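Local coordinates for protein PmoD (Methylocystis sp. ATCC 49242, PDB 6CPD) that probably serves as a periplasmic cupredoxin-like copper-binding protein in methane-oxidizing bacteria, its soluble domain holding a copper(I) ion, at residues B[55-60]-B[81-86]. Sequence-based numbering, arbitrary orientation.
Sequences LELRII and LHLPAK
With chi1 of -174° in His82 and 168° in Glu56, each CG lies opposite its own backbone nitrogen, and the imidazole and the extended Glu56 chain converge on the same face of the sheet. There His82 NE2 donates to Glu56 OE2 at 2.6 Å, a short His-carboxylate bond. It uses the anti lone pair of OE2, and the carboxylate plane is turned 46° from the ring. Arg58 bends at chi3 and brings NH2 over one face of the imidazole, 3.6 Å from His82 CE1 and offset toward the rim, while the main polar partner of NH2 is Glu72. Replacing His82 by an alanine would probably leave the Glu56 carboxylate without its cross-strand donor and remove the imidazole face that Arg58 NH2 overlies.

The backbones run antiparallel. Leu57 and Leu83 form a hydrogen-bonded pair, in which Leu83 N reaches Leu57 O at 2.8 Å, nearly in line with the carbonyl. Ile59 N also donates a hydrogen bond to Leu81 O, at 2.8 Å. Between Leu57 and Leu55 the register slips by one residue, a beta bulge, where a water donates to both Leu55 O and Pro84 O. On the opposite face, Leu81 CD2 touches Leu57 CD2 and Ile59 CD1, each at 4.0 Å.

Strand 79-86 is the outermost strand on this side of its sheet within the chain, and strand 55-61 joins it to strand 103-112. The leucine-rich face packs on strands 37-45 and 92-99 of the other sheet, as in a cupredoxin-type sandwich, while helix 72-77 supplies Glu72 to Arg58.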
loop_
_atom_site.group_PDB
_atom_site.type_symbol
_atom_site.label_atom_id
_atom_site.label_comp_id
_atom_site.label_asym_id
_atom_site.label_seq_id
_atom_site.Cartn_x
_atom_site.Cartn_y
_atom_site.Cartn_z
ATOM N N LEU B 55 -15.209 -6.760 -12.460
ATOM C CA LEU B 55 -14.051 -7.010 -11.626
ATOM C C LEU B 55 -14.236 -8.330 -10.873
ATOM O O LEU B 55 -15.221 -8.539 -10.162
ATOM C CB LEU B 55 -13.845 -5.831 -10.675
ATOM C CG LEU B 55 -12.663 -5.762 -9.711
ATOM C CD1 LEU B 55 -12.453 -4.307 -9.314
ATOM C CD2 LEU B 55 -12.904 -6.608 -8.470
ATOM N N GLU B 56 -13.281 -9.228 -11.047
ATOM C CA GLU B 56 -13.322 -10.529 -10.400
ATOM C C GLU B 56 -12.206 -10.614 -9.362
ATOM O O GLU B 56 -11.113 -10.083 -9.574
ATOM C CB GLU B 56 -13.175 -11.639 -11.437
ATOM C CG GLU B 56 -12.928 -13.018 -10.851
ATOM C CD GLU B 56 -12.543 -14.054 -11.900
ATOM O OE1 GLU B 56 -12.174 -13.665 -13.029
ATOM O OE2 GLU B 56 -12.597 -15.265 -11.588
ATOM N N LEU B 57 -12.476 -11.265 -8.236
ATOM C CA LEU B 57 -11.428 -11.465 -7.235
ATOM C C LEU B 57 -11.313 -12.943 -6.895
ATOM O O LEU B 57 -12.308 -13.593 -6.591
ATOM C CB LEU B 57 -11.710 -10.656 -5.957
ATOM C CG LEU B 57 -10.793 -10.969 -4.758
ATOM C CD1 LEU B 57 -9.348 -10.474 -4.951
ATOM C CD2 LEU B 57 -11.383 -10.433 -3.448
ATOM N N ARG B 58 -10.097 -13.463 -6.956
ATOM C CA ARG B 58 -9.814 -14.803 -6.473
ATOM C C ARG B 58 -8.608 -14.771 -5.568
ATOM O O ARG B 58 -7.537 -14.319 -5.967
ATOM C CB ARG B 58 -9.607 -15.769 -7.636
ATOM C CG ARG B 58 -9.258 -17.182 -7.168
ATOM C CD ARG B 58 -8.928 -18.091 -8.318
ATOM N NE ARG B 58 -10.152 -18.643 -8.889
ATOM C CZ ARG B 58 -10.352 -18.858 -10.178
ATOM N NH1 ARG B 58 -9.413 -18.543 -11.050
ATOM N NH2 ARG B 58 -11.497 -19.371 -10.593
ATOM N N ILE B 59 -8.773 -15.242 -4.341
ATOM C CA ILE B 59 -7.623 -15.333 -3.449
ATOM C C ILE B 59 -7.160 -16.783 -3.427
ATOM O O ILE B 59 -7.948 -17.688 -3.164
ATOM C CB ILE B 59 -7.967 -14.842 -2.031
ATOM C CG1 ILE B 59 -8.359 -13.364 -2.071
ATOM C CG2 ILE B 59 -6.771 -15.057 -1.072
ATOM C CD1 ILE B 59 -8.777 -12.814 -0.710
ATOM N N ILE B 60 -5.893 -17.003 -3.750
ATOM C CA ILE B 60 -5.342 -18.359 -3.767
ATOM C C ILE B 60 -4.197 -18.516 -2.783
ATOM O O ILE B 60 -3.513 -17.547 -2.422
ATOM C CB ILE B 60 -4.802 -18.756 -5.162
ATOM C CG1 ILE B 60 -3.667 -17.809 -5.575
ATOM C CG2 ILE B 60 -5.921 -18.737 -6.211
ATOM C CD1 ILE B 60 -2.923 -18.258 -6.817
ATOM N N LEU B 81 -10.855 -18.110 -1.628
ATOM C CA LEU B 81 -12.108 -17.399 -1.814
ATOM C C LEU B 81 -12.228 -16.946 -3.255
ATOM O O LEU B 81 -11.231 -16.604 -3.879
ATOM C CB LEU B 81 -12.158 -16.204 -0.851
ATOM C CG LEU B 81 -13.104 -15.021 -1.042
ATOM C CD1 LEU B 81 -13.429 -14.433 0.313
ATOM C CD2 LEU B 81 -12.468 -13.947 -1.924
ATOM N N HIS B 82 -13.449 -16.912 -3.771
ATOM C CA HIS B 82 -13.675 -16.493 -5.150
ATOM C C HIS B 82 -14.944 -15.669 -5.282
ATOM O O HIS B 82 -16.022 -16.136 -4.944
ATOM C CB HIS B 82 -13.749 -17.702 -6.084
ATOM C CG HIS B 82 -13.843 -17.332 -7.529
ATOM N ND1 HIS B 82 -14.551 -18.075 -8.447
ATOM C CD2 HIS B 82 -13.315 -16.290 -8.218
ATOM C CE1 HIS B 82 -14.465 -17.505 -9.637
ATOM N NE2 HIS B 82 -13.716 -16.422 -9.523
ATOM N N LEU B 83 -14.804 -14.432 -5.752
ATOM C CA LEU B 83 -15.957 -13.611 -6.100
ATOM C C LEU B 83 -16.057 -13.449 -7.608
ATOM O O LEU B 83 -15.177 -12.848 -8.220
ATOM C CB LEU B 83 -15.879 -12.225 -5.465
ATOM C CG LEU B 83 -15.708 -11.987 -3.975
ATOM C CD1 LEU B 83 -15.857 -10.484 -3.769
ATOM C CD2 LEU B 83 -16.731 -12.761 -3.157
ATOM N N PRO B 84 -17.136 -13.966 -8.213
ATOM C CA PRO B 84 -17.322 -13.817 -9.660
ATOM C C PRO B 84 -17.325 -12.359 -10.111
ATOM O O PRO B 84 -17.674 -11.463 -9.337
ATOM C CB PRO B 84 -18.704 -14.453 -9.912
ATOM C CG PRO B 84 -18.894 -15.397 -8.790
ATOM C CD PRO B 84 -18.188 -14.791 -7.595
ATOM N N ALA B 85 -16.963 -12.142 -11.369
ATOM C CA ALA B 85 -16.869 -10.804 -11.935
ATOM C C ALA B 85 -18.181 -10.037 -11.806
ATOM O O ALA B 85 -19.242 -10.584 -12.060
ATOM C CB ALA B 85 -16.458 -10.892 -13.402
ATOM N N LYS B 86 -18.094 -8.772 -11.397
ATOM C CA LYS B 86 -19.262 -7.901 -11.314
ATOM C C LYS B 86 -18.813 -6.446 -11.312
ATOM O O LYS B 86 -17.660 -6.133 -11.005
ATOM C CB LYS B 86 -20.131 -8.197 -10.088
ATOM C CG LYS B 86 -19.518 -7.813 -8.774
ATOM C CD LYS B 86 -20.569 -7.698 -7.685
ATOM C CE LYS B 86 -21.447 -6.485 -7.904
ATOM N NZ LYS B 86 -22.320 -6.221 -6.729
HETATM O O HOH W 1 -16.116 -9.425 -7.898
#